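Local structure of probable TonB-dependent siderophore receptor PirA (Acinetobacter baumannii, 5FR8) at residues Asp398-Gly403 and Gly548-Ser553. The protein probably carries out the first step of iron uptake across the outer membrane by binding iron-chelating siderophores, possibly ferric enterobactin, as a TonB-dependent receptor. Numbering follows the deposited sequence.
Sequences DQLAKG and GTVDGS
Near the C-terminal end of the short helix 396-400, the side-chain amide of Gln-399 reaches across to Val-550 and the backbone of Asp-551, a compact example of how a glutamine can supply one of the links between two extracellular loops. Its NE2 donates to the carbonyl O of Asp-551 at 2.6 Å, with a nearly straight N-H...O angle of 161°. The acceptor lies almost in the plane of the glutamine amide, whereas the donor is tilted about 30° from the plane of the carbonyl it meets. The same amide lies across the side of Val-550: OE1 of Gln-399 is 3.3 Å from CG2 of Val-550. Alongside this polar link runs an apolar one, in which CD2 of Leu-400 rests 4.3 Å from CB of Val-550, so that the buried valine faces both side chains.

The torsions of Gln-399 carry the amide across: CG stands anti to the carbonyl carbon (chi1 -61°), and the chain runs on extended to CD. The backbone oxygens of Ser-394 and Gly-395 lie near the same NE2 as weak further acceptors, secondary to Asp-551 O.

Farther out, a backbone hydrogen bond joins Ser-553 to Ser-394. Trp-567 touches Val-550, and Ile-569 receives Leu-400. Helix 396-400, from the loop between barrel strands 365-380 and 407-422, thus packs against strand 548-553, itself paired antiparallel with strand 564-591, which also carries strand 498-501 in parallel.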
loop_
_atom_site.group_PDB
_atom_site.type_symbol
_atom_site.label_atom_id
_atom_site.label_comp_id
_atom_site.label_asym_id
_atom_site.label_seq_id
_atom_site.Cartn_x
_atom_site.Cartn_y
_atom_site.Cartn_z
ATOM N N ASP A 398 14.115 -14.633 -27.809
ATOM C CA ASP A 398 15.493 -14.818 -28.200
ATOM C C ASP A 398 15.931 -13.641 -29.049
ATOM O O ASP A 398 17.111 -13.305 -29.094
ATOM C CB ASP A 398 15.668 -16.141 -28.953
ATOM C CG ASP A 398 15.490 -17.346 -28.043
ATOM O OD1 ASP A 398 15.864 -17.245 -26.846
ATOM O OD2 ASP A 398 14.973 -18.385 -28.528
ATOM N N GLN A 399 14.975 -12.997 -29.711
ATOM C CA GLN A 399 15.311 -11.898 -30.619
ATOM C C GLN A 399 15.198 -10.549 -29.917
ATOM O O GLN A 399 16.081 -9.695 -30.043
ATOM C CB GLN A 399 14.407 -11.929 -31.851
ATOM C CG GLN A 399 14.551 -13.197 -32.656
ATOM C CD GLN A 399 13.510 -13.296 -33.736
ATOM O OE1 GLN A 399 13.456 -12.447 -34.625
ATOM N NE2 GLN A 399 12.683 -14.331 -33.678
ATOM N N LEU A 400 14.104 -10.366 -29.181
ATOM C CA LEU A 400 13.834 -9.112 -28.502
ATOM C C LEU A 400 14.664 -8.906 -27.218
ATOM O O LEU A 400 15.003 -7.772 -26.887
ATOM C CB LEU A 400 12.342 -9.001 -28.170
ATOM C CG LEU A 400 11.336 -8.988 -29.325
ATOM C CD1 LEU A 400 9.968 -8.563 -28.805
ATOM C CD2 LEU A 400 11.776 -8.080 -30.465
ATOM N N ALA A 401 14.989 -9.980 -26.496
ATOM C CA ALA A 401 15.637 -9.851 -25.192
ATOM C C ALA A 401 16.898 -10.685 -25.137
ATOM O O ALA A 401 16.833 -11.905 -25.025
ATOM C CB ALA A 401 14.694 -10.289 -24.093
ATOM N N LYS A 402 18.039 -10.014 -25.206
ATOM C CA LYS A 402 19.328 -10.677 -25.160
ATOM C C LYS A 402 20.065 -10.221 -23.919
ATOM O O LYS A 402 19.760 -9.178 -23.361
ATOM C CB LYS A 402 20.141 -10.355 -26.411
ATOM C CG LYS A 402 19.542 -10.951 -27.669
ATOM C CD LYS A 402 20.107 -10.289 -28.903
ATOM C CE LYS A 402 19.375 -10.752 -30.146
ATOM N NZ LYS A 402 20.239 -10.597 -31.347
ATOM N N GLY A 403 21.041 -11.015 -23.492
ATOM C CA GLY A 403 21.766 -10.750 -22.250
ATOM C C GLY A 403 21.031 -11.354 -21.073
ATOM O O GLY A 403 19.964 -11.956 -21.241
ATOM N N GLY A 548 6.401 -2.309 -33.452
ATOM C CA GLY A 548 7.001 -3.087 -34.525
ATOM C C GLY A 548 6.551 -4.521 -34.445
ATOM O O GLY A 548 5.676 -4.859 -33.657
ATOM N N THR A 549 7.151 -5.385 -35.245
ATOM C CA THR A 549 6.720 -6.770 -35.283
ATOM C C THR A 549 7.913 -7.733 -35.268
ATOM O O THR A 549 9.019 -7.334 -35.616
ATOM C CB THR A 549 5.854 -6.992 -36.520
ATOM O OG1 THR A 549 5.342 -8.324 -36.502
ATOM C CG2 THR A 549 6.652 -6.761 -37.795
ATOM N N VAL A 550 7.694 -8.984 -34.843
ATOM C CA VAL A 550 8.767 -10.006 -34.816
ATOM C C VAL A 550 8.239 -11.404 -35.110
ATOM O O VAL A 550 7.120 -11.734 -34.713
ATOM C CB VAL A 550 9.486 -10.066 -33.444
ATOM C CG1 VAL A 550 8.540 -10.514 -32.335
ATOM C CG2 VAL A 550 10.688 -10.998 -33.504
ATOM N N ASP A 551 9.058 -12.226 -35.780
ATOM C CA ASP A 551 8.697 -13.614 -36.113
ATOM C C ASP A 551 9.316 -14.611 -35.158
ATOM O O ASP A 551 10.536 -14.729 -35.072
ATOM C CB ASP A 551 9.127 -13.971 -37.531
ATOM C CG ASP A 551 8.114 -13.554 -38.561
ATOM O OD1 ASP A 551 6.895 -13.739 -38.313
ATOM O OD2 ASP A 551 8.546 -13.032 -39.612
ATOM N N GLY A 552 8.457 -15.348 -34.462
ATOM C CA GLY A 552 8.880 -16.213 -33.377
ATOM C C GLY A 552 8.620 -17.676 -33.669
ATOM O O GLY A 552 7.493 -18.107 -33.913
ATOM N N SER A 553 9.683 -18.456 -33.624
ATOM C CA SER A 553 9.560 -19.869 -33.866
ATOM C C SER A 553 9.163 -20.571 -32.577
ATOM O O SER A 553 9.642 -20.231 -31.495
ATOM C CB SER A 553 10.869 -20.417 -34.410
ATOM O OG SER A 553 11.268 -19.633 -35.519
#